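Local coordinates for protein AT-less polyketide synthase (Streptomyces platensis subsp. rosaceus, PDB 4QYR) that is ketosynthase domain KS3 of an AT-less polyketide synthase for isomigrastatin and probably catalyses condensation of an acyl chain with a carrier-protein-bound extender unit, at residues R82-L87 / T143-A148; A266-G271 / Q284-Q289; V316-L321 / H387-G392. One frame throughout, in Å; residues are numbered along the deposited sequence.

Interaction 1. Residues R82-L87 / T143-A148; sequences RLEAEL and TATGNA
N147 reaches L87 with its side-chain amide: ND2 lies 3.0 Å from L87 O, a weak, bent hydrogen bond with an N-H...O angle of 122°. The contact joins two short helices, 82-86 and 141-147, in the N-terminal half of the thiolase-fold ketosynthase; L87 is the first residue to leave the helical path of its own segment. L87 O also lies 3.7 Å from G146 CA. Beside this, the L87 methyl CD1 lies 4.0 Å from the hydroxyl oxygen T143 OG1, a van der Waals contact in which the two side chains slant across each other. T143 OG1 takes its hydrogen bond from D140 N, and L132 of helix 127-135 packs on both L87 and T143. Around the rest of helix 141-147, A144 and T145 pack on A211 and F425 of the second subunit, which places this contact beside the dimer interface. N147 carries CG anti to its carbonyl carbon, beside the backbone N (chi1 -74°), which turns the amide back to the residue four positions earlier. There ND2 gives a much straighter bond, 2.8 Å to T143 O and nearly in the plane of the N147 amide, which would hold the group in place for L87 O.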
loop_
_atom_site.group_PDB
_atom_site.type_symbol
_atom_site.label_atom_id
_atom_site.label_comp_id
_atom_site.label_asym_id
_atom_site.label_seq_id
_atom_site.Cartn_x
_atom_site.Cartn_y
_atom_site.Cartn_z
ATOM N N ARG A 82 2.888 5.449 29.281
ATOM C CA ARG A 82 3.716 4.244 29.265
ATOM C C ARG A 82 2.894 3.085 28.693
ATOM O O ARG A 82 3.374 2.302 27.876
ATOM C CB ARG A 82 4.247 3.880 30.653
ATOM C CG ARG A 82 4.764 2.448 30.694
ATOM C CD ARG A 82 5.621 2.115 31.885
ATOM N NE ARG A 82 6.908 2.800 31.871
ATOM C CZ ARG A 82 7.978 2.383 31.203
ATOM N NH1 ARG A 82 7.926 1.282 30.463
ATOM N NH2 ARG A 82 9.102 3.079 31.260
ATOM N N LEU A 83 1.640 3.002 29.116
ATOM C CA LEU A 83 0.712 1.997 28.622
ATOM C C LEU A 83 0.474 2.060 27.096
ATOM O O LEU A 83 0.458 1.033 26.426
ATOM C CB LEU A 83 -0.608 2.141 29.369
ATOM C CG LEU A 83 -1.682 1.113 29.026
ATOM C CD1 LEU A 83 -1.185 -0.323 29.224
ATOM C CD2 LEU A 83 -2.923 1.388 29.861
ATOM N N GLU A 84 0.295 3.252 26.540
ATOM C CA GLU A 84 0.106 3.360 25.096
ATOM C C GLU A 84 1.354 2.889 24.365
ATOM O O GLU A 84 1.284 2.310 23.282
ATOM C CB GLU A 84 -0.228 4.794 24.685
ATOM C CG GLU A 84 -0.297 4.978 23.186
ATOM C CD GLU A 84 -1.005 6.255 22.756
ATOM O OE1 GLU A 84 -1.114 7.189 23.592
ATOM O OE2 GLU A 84 -1.452 6.310 21.578
ATOM N N ALA A 85 2.508 3.140 24.965
ATOM C CA ALA A 85 3.764 2.814 24.321
ATOM C C ALA A 85 4.066 1.344 24.480
ATOM O O ALA A 85 4.656 0.738 23.596
ATOM C CB ALA A 85 4.871 3.643 24.885
ATOM N N GLU A 86 3.649 0.765 25.600
ATOM C CA GLU A 86 3.924 -0.646 25.866
ATOM C C GLU A 86 3.127 -1.593 24.951
ATOM O O GLU A 86 3.516 -2.738 24.732
ATOM C CB GLU A 86 3.645 -0.973 27.332
ATOM C CG GLU A 86 4.777 -0.562 28.249
ATOM C CD GLU A 86 4.564 -0.924 29.719
ATOM O OE1 GLU A 86 3.406 -1.179 30.120
ATOM O OE2 GLU A 86 5.569 -0.962 30.473
ATOM N N LEU A 87 2.017 -1.113 24.412
ATOM C CA LEU A 87 1.200 -1.928 23.545
ATOM C C LEU A 87 1.466 -1.540 22.103
ATOM O O LEU A 87 0.793 -2.021 21.185
ATOM C CB LEU A 87 -0.274 -1.763 23.884
ATOM C CG LEU A 87 -0.548 -2.094 25.345
ATOM C CD1 LEU A 87 -1.945 -1.688 25.765
ATOM C CD2 LEU A 87 -0.325 -3.582 25.584
ATOM N N THR A 143 -3.977 -1.275 21.837
ATOM C CA THR A 143 -3.394 -2.411 21.121
ATOM C C THR A 143 -3.678 -2.320 19.636
ATOM O O THR A 143 -2.772 -2.455 18.816
ATOM C CB THR A 143 -3.923 -3.759 21.593
ATOM O OG1 THR A 143 -3.957 -3.814 23.025
ATOM C CG2 THR A 143 -3.026 -4.862 21.047
ATOM N N ALA A 144 -4.949 -2.090 19.312
ATOM C CA ALA A 144 -5.404 -1.963 17.931
ATOM C C ALA A 144 -4.657 -0.847 17.195
ATOM O O ALA A 144 -4.074 -1.054 16.129
ATOM C CB ALA A 144 -6.888 -1.704 17.905
ATOM N N THR A 145 -4.708 0.341 17.774
ATOM C CA THR A 145 -3.901 1.448 17.341
ATOM C C THR A 145 -2.406 1.113 17.299
ATOM O O THR A 145 -1.671 1.568 16.418
ATOM C CB THR A 145 -4.157 2.634 18.268
ATOM O OG1 THR A 145 -5.145 3.478 17.669
ATOM C CG2 THR A 145 -2.874 3.428 18.555
ATOM N N GLY A 146 -1.954 0.305 18.250
ATOM C CA GLY A 146 -0.531 0.082 18.396
ATOM C C GLY A 146 0.016 -0.942 17.441
ATOM O O GLY A 146 1.221 -1.193 17.388
ATOM N N ASN A 147 -0.872 -1.549 16.673
ATOM C CA ASN A 147 -0.459 -2.671 15.869
ATOM C C ASN A 147 -1.005 -2.737 14.469
ATOM O O ASN A 147 -0.603 -3.600 13.706
ATOM C CB ASN A 147 -0.800 -3.939 16.609
ATOM C CG ASN A 147 0.131 -4.166 17.751
ATOM O OD1 ASN A 147 1.259 -4.631 17.546
ATOM N ND2 ASN A 147 -0.296 -3.789 18.962
ATOM N N ALA A 148 -1.897 -1.831 14.116
ATOM C CA ALA A 148 -2.365 -1.756 12.744
ATOM C C ALA A 148 -1.274 -1.148 11.853
ATOM O O ALA A 148 -0.657 -0.148 12.219
ATOM C CB ALA A 148 -3.630 -0.944 12.681
#

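Interaction 2. Residues A266-G271 / Q284-Q289; sequences AENHGG and QAALIQ
L287 lays its CD1 methyl over the backbone of strand 260-269, 3.4 Å from A266 O and 3.6 Å from E267 CA. This is helix-on-sheet packing in the thiolase fold of the ketosynthase: helix 281-291 packs on strands 260-269, 428-435 and 417-423 of the sheet, and the short segments run nearly antiparallel, at 157°, with their axes 7.7 Å apart at closest approach. The leucine gets there with CG anti to the backbone N (chi1 173°), which carries its end toward the strand. A266 and N268, alternate residues of the strand, both point toward the helix. A266 CB meets L287 CD1 at 4.2 Å and also sits 3.7 Å from L287 O. The N268 amide crosses the L287 side chain: N268 OD1 lies 3.7 Å from L287 CD1 and N268 ND2 3.8 Å from L287 CB. Its polar ends are occupied in different directions: ND2 donates to A283 O, one residue before segment 284-289, and OD1 accepts from N429 ND2 on the adjoining strand 428-435. The amide therefore ties strand, helix and neighbouring strand together while serving as a packing surface for L287. E267 points away from the helix, and its OE1 forms a salt bridge with R182. E267 O accepts a hydrogen bond from R191 NH2 of the second subunit. Past the strand end, G271 N donates to H269 ND1 at 2.8 Å.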
loop_
_atom_site.group_PDB
_atom_site.type_symbol
_atom_site.label_atom_id
_atom_site.label_comp_id
_atom_site.label_asym_id
_atom_site.label_seq_id
_atom_site.Cartn_x
_atom_site.Cartn_y
_atom_site.Cartn_z
ATOM N N ALA A 266 11.113 1.302 -11.231
ATOM C CA ALA A 266 9.995 0.510 -11.757
ATOM C C ALA A 266 9.552 -0.559 -10.778
ATOM O O ALA A 266 10.357 -1.008 -9.969
ATOM C CB ALA A 266 10.376 -0.129 -13.094
ATOM N N GLU A 267 8.281 -0.963 -10.849
ATOM C CA GLU A 267 7.793 -2.130 -10.103
ATOM C C GLU A 267 6.883 -2.961 -10.995
ATOM O O GLU A 267 6.287 -2.441 -11.926
ATOM C CB GLU A 267 7.050 -1.723 -8.823
ATOM C CG GLU A 267 5.585 -1.432 -9.049
ATOM C CD GLU A 267 4.785 -1.175 -7.764
ATOM O OE1 GLU A 267 4.183 -0.078 -7.649
ATOM O OE2 GLU A 267 4.731 -2.065 -6.881
ATOM N N ASN A 268 6.804 -4.257 -10.731
ATOM C CA ASN A 268 5.945 -5.152 -11.507
ATOM C C ASN A 268 5.709 -6.417 -10.726
ATOM O O ASN A 268 6.244 -6.573 -9.645
ATOM C CB ASN A 268 6.544 -5.473 -12.883
ATOM C CG ASN A 268 7.673 -6.522 -12.837
ATOM O OD1 ASN A 268 8.170 -6.902 -11.772
ATOM N ND2 ASN A 268 8.100 -6.963 -14.022
ATOM N N HIS A 269 4.912 -7.329 -11.249
ATOM C CA HIS A 269 4.720 -8.553 -10.514
ATOM C C HIS A 269 5.062 -9.720 -11.398
ATOM O O HIS A 269 4.945 -9.644 -12.613
ATOM C CB HIS A 269 3.295 -8.687 -9.991
ATOM C CG HIS A 269 3.084 -9.908 -9.150
ATOM N ND1 HIS A 269 2.729 -11.128 -9.685
ATOM C CD2 HIS A 269 3.177 -10.099 -7.813
ATOM C CE1 HIS A 269 2.612 -12.015 -8.713
ATOM N NE2 HIS A 269 2.883 -11.419 -7.569
ATOM N N GLY A 270 5.488 -10.802 -10.763
ATOM C CA GLY A 270 5.938 -11.992 -11.455
ATOM C C GLY A 270 4.906 -12.743 -12.267
ATOM O O GLY A 270 5.280 -13.401 -13.226
ATOM N N GLY A 271 3.627 -12.656 -11.907
ATOM C CA GLY A 271 2.598 -13.444 -12.578
ATOM C C GLY A 271 2.776 -14.919 -12.257
ATOM O O GLY A 271 3.150 -15.252 -11.152
ATOM N N GLN A 284 11.901 -10.359 -13.877
ATOM C CA GLN A 284 12.968 -9.566 -13.286
ATOM C C GLN A 284 13.690 -8.795 -14.374
ATOM O O GLN A 284 14.133 -7.678 -14.163
ATOM C CB GLN A 284 13.938 -10.450 -12.513
ATOM C CG GLN A 284 13.313 -11.118 -11.317
ATOM C CD GLN A 284 14.303 -11.947 -10.521
ATOM O OE1 GLN A 284 13.909 -12.717 -9.643
ATOM N NE2 GLN A 284 15.593 -11.799 -10.825
ATOM N N ALA A 285 13.780 -9.390 -15.552
ATOM C CA ALA A 285 14.368 -8.698 -16.677
ATOM C C ALA A 285 13.492 -7.535 -17.106
ATOM O O ALA A 285 13.965 -6.408 -17.212
ATOM C CB ALA A 285 14.571 -9.642 -17.812
ATOM N N ALA A 286 12.211 -7.819 -17.332
ATOM C CA ALA A 286 11.273 -6.835 -17.868
ATOM C C ALA A 286 11.231 -5.607 -16.986
ATOM O O ALA A 286 11.120 -4.487 -17.469
ATOM C CB ALA A 286 9.918 -7.432 -17.995
ATOM N N LEU A 287 11.341 -5.858 -15.684
ATOM C CA LEU A 287 11.399 -4.844 -14.645
ATOM C C LEU A 287 12.549 -3.894 -14.838
ATOM O O LEU A 287 12.367 -2.690 -14.905
ATOM C CB LEU A 287 11.542 -5.504 -13.275
ATOM C CG LEU A 287 11.778 -4.594 -12.075
ATOM C CD1 LEU A 287 10.450 -4.026 -11.617
ATOM C CD2 LEU A 287 12.426 -5.337 -10.949
ATOM N N ILE A 288 13.750 -4.453 -14.896
ATOM C CA ILE A 288 14.966 -3.667 -15.030
ATOM C C ILE A 288 14.948 -2.820 -16.285
ATOM O O ILE A 288 15.210 -1.615 -16.207
ATOM C CB ILE A 288 16.194 -4.570 -15.025
ATOM C CG1 ILE A 288 16.322 -5.192 -13.640
ATOM C CG2 ILE A 288 17.447 -3.778 -15.352
ATOM C CD1 ILE A 288 17.071 -6.458 -13.642
ATOM N N GLN A 289 14.607 -3.427 -17.422
ATOM C CA GLN A 289 14.513 -2.685 -18.675
ATOM C C GLN A 289 13.556 -1.523 -18.569
ATOM O O GLN A 289 13.785 -0.458 -19.142
ATOM C CB GLN A 289 14.072 -3.595 -19.801
ATOM C CG GLN A 289 14.900 -4.831 -19.863
ATOM C CD GLN A 289 14.693 -5.589 -21.132
ATOM O OE1 GLN A 289 14.160 -5.056 -22.108
ATOM N NE2 GLN A 289 15.114 -6.847 -21.140
#

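Interaction 3. Residues V316-L321 / H387-G392; sequences VEVNAL and HLPLDG
Segment 387-392, without regular secondary structure, passes beside one turn of helix 313-331, bringing the CA atoms of V318 and L388 to 6.6 Å and those of N319 and P389 to 6.5 Å. P389 turns toward the helix, and its CG and CD are met by two consecutive side chains. V318 CG1, set anti to the backbone N (chi1 177°), touches P389 CD at 3.5 Å, while the other branch, V318 CG2, rests against L388 CD2 at 4.0 Å. The two methyls of V318 thus divide between proline and leucine. N319 approaches from the more exposed side of the helix. Its OD1 lies 3.2 Å from P389 CG, and its ND2 makes a weak hydrogen bond of 3.4 Å to H387 O, with an N-H...O angle of 155°, so that the amide spans the loop from H387 to P389. In the thiolase fold of the ketosynthase, helix 313-331 lies next to helix 281-291, and the loop that leads into strand 394-396, an outermost strand of the sheet, crosses its outer surface. V318 also packs on F227 of a loop and on L344 of strand 342-345. The neighbouring E317 faces elsewhere: its OE2 and OE1 accept hydrogen bonds from the backbone N atoms of H306 and G307. At the start of the loop segment, H387 N donates a hydrogen bond to N385 OD1.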
loop_
_atom_site.group_PDB
_atom_site.type_symbol
_atom_site.label_atom_id
_atom_site.label_comp_id
_atom_site.label_asym_id
_atom_site.label_seq_id
_atom_site.Cartn_x
_atom_site.Cartn_y
_atom_site.Cartn_z
ATOM N N VAL A 316 19.513 -16.784 -10.984
ATOM C CA VAL A 316 18.363 -16.324 -11.757
ATOM C C VAL A 316 18.421 -14.815 -11.882
ATOM O O VAL A 316 18.355 -14.263 -12.984
ATOM C CB VAL A 316 17.026 -16.747 -11.112
ATOM C CG1 VAL A 316 15.863 -16.006 -11.746
ATOM C CG2 VAL A 316 16.827 -18.249 -11.229
ATOM N N GLU A 317 18.569 -14.164 -10.736
ATOM C CA GLU A 317 18.674 -12.724 -10.676
ATOM C C GLU A 317 19.807 -12.236 -11.557
ATOM O O GLU A 317 19.627 -11.297 -12.331
ATOM C CB GLU A 317 18.890 -12.250 -9.240
ATOM C CG GLU A 317 19.325 -10.789 -9.150
ATOM C CD GLU A 317 19.254 -10.205 -7.736
ATOM O OE1 GLU A 317 19.330 -10.985 -6.756
ATOM O OE2 GLU A 317 19.100 -8.961 -7.616
ATOM N N VAL A 318 20.968 -12.879 -11.454
ATOM C CA VAL A 318 22.136 -12.401 -12.186
ATOM C C VAL A 318 22.025 -12.654 -13.679
ATOM O O VAL A 318 22.468 -11.839 -14.482
ATOM C CB VAL A 318 23.433 -13.033 -11.670
ATOM C CG1 VAL A 318 24.602 -12.570 -12.505
ATOM C CG2 VAL A 318 23.668 -12.637 -10.228
ATOM N N ASN A 319 21.426 -13.770 -14.062
ATOM C CA ASN A 319 21.185 -14.003 -15.475
ATOM C C ASN A 319 20.128 -13.050 -16.002
ATOM O O ASN A 319 20.218 -12.592 -17.125
ATOM C CB ASN A 319 20.771 -15.442 -15.731
ATOM C CG ASN A 319 21.926 -16.405 -15.613
ATOM O OD1 ASN A 319 22.964 -16.248 -16.261
ATOM N ND2 ASN A 319 21.758 -17.412 -14.771
ATOM N N ALA A 320 19.126 -12.732 -15.191
ATOM C CA ALA A 320 18.081 -11.823 -15.648
ATOM C C ALA A 320 18.655 -10.417 -15.859
ATOM O O ALA A 320 18.281 -9.695 -16.781
ATOM C CB ALA A 320 16.940 -11.795 -14.662
ATOM N N LEU A 321 19.587 -10.055 -14.995
ATOM C CA LEU A 321 20.277 -8.785 -15.062
ATOM C C LEU A 321 21.124 -8.701 -16.326
ATOM O O LEU A 321 21.140 -7.687 -17.022
ATOM C CB LEU A 321 21.138 -8.644 -13.819
ATOM C CG LEU A 321 21.627 -7.303 -13.307
ATOM C CD1 LEU A 321 20.510 -6.315 -13.362
ATOM C CD2 LEU A 321 22.072 -7.506 -11.869
ATOM N N HIS A 387 26.535 -21.196 -11.689
ATOM C CA HIS A 387 25.475 -20.873 -12.640
ATOM C C HIS A 387 25.440 -19.385 -12.965
ATOM O O HIS A 387 24.598 -18.915 -13.726
ATOM C CB HIS A 387 24.117 -21.326 -12.108
ATOM C CG HIS A 387 23.970 -22.809 -12.004
ATOM N ND1 HIS A 387 23.601 -23.598 -13.075
ATOM C CD2 HIS A 387 24.145 -23.657 -10.963
ATOM C CE1 HIS A 387 23.563 -24.861 -12.698
ATOM N NE2 HIS A 387 23.889 -24.925 -11.417
ATOM N N LEU A 388 26.363 -18.637 -12.389
ATOM C CA LEU A 388 26.529 -17.256 -12.792
ATOM C C LEU A 388 27.074 -17.269 -14.208
ATOM O O LEU A 388 27.726 -18.237 -14.611
ATOM C CB LEU A 388 27.467 -16.514 -11.841
ATOM C CG LEU A 388 27.062 -16.622 -10.376
ATOM C CD1 LEU A 388 28.072 -15.929 -9.501
ATOM C CD2 LEU A 388 25.667 -16.048 -10.180
ATOM N N PRO A 389 26.804 -16.206 -14.974
ATOM C CA PRO A 389 27.222 -16.168 -16.373
ATOM C C PRO A 389 28.736 -16.179 -16.511
ATOM O O PRO A 389 29.442 -15.544 -15.717
ATOM C CB PRO A 389 26.642 -14.844 -16.877
ATOM C CG PRO A 389 25.576 -14.499 -15.907
ATOM C CD PRO A 389 26.079 -14.986 -14.596
ATOM N N LEU A 390 29.218 -16.905 -17.515
ATOM C CA LEU A 390 30.642 -16.991 -17.796
ATOM C C LEU A 390 31.070 -15.824 -18.680
ATOM O O LEU A 390 32.260 -15.564 -18.863
ATOM C CB LEU A 390 30.961 -18.318 -18.480
ATOM C CG LEU A 390 30.550 -19.592 -17.746
ATOM C CD1 LEU A 390 29.420 -20.271 -18.495
ATOM C CD2 LEU A 390 31.735 -20.530 -17.628
ATOM N N ASP A 391 30.076 -15.111 -19.206
ATOM C CA ASP A 391 30.277 -14.115 -20.255
ATOM C C ASP A 391 30.990 -12.833 -19.809
ATOM O O ASP A 391 31.190 -11.929 -20.617
ATOM C CB ASP A 391 28.921 -13.755 -20.870
ATOM C CG ASP A 391 28.304 -14.915 -21.643
ATOM O OD1 ASP A 391 29.048 -15.658 -22.322
ATOM O OD2 ASP A 391 27.069 -15.090 -21.555
ATOM N N GLY A 392 31.367 -12.756 -18.534
ATOM C CA GLY A 392 32.111 -11.616 -18.014
ATOM C C GLY A 392 31.390 -10.270 -18.011
ATOM O O GLY A 392 32.030 -9.218 -18.088
#

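In the fold
From the N terminus, interaction 1 closes first, with 55 residues between segments 82-87 and 143-148, and joins helices 82-86 and 141-147. Interaction 2 closes a short connection, 12 residues between segments 266-271 and 284-289, setting helix 281-291 on strand 260-269. Interaction 3 closes a longer one, 65 residues between segments 316-321 and 387-392, from helix 313-331 to the loop before strand 394-396. The three follow in series, neither nested nor crossed. Interaction 1 stands apart, its centre 37 Å from that of interaction 2, though both touch the second subunit. Interactions 2 and 3, with centres about 17 Å apart, join where I288 CD1 meets L321 CD1 at 3.5 Å, giving a layered path from sheet through two helices to the outer loop.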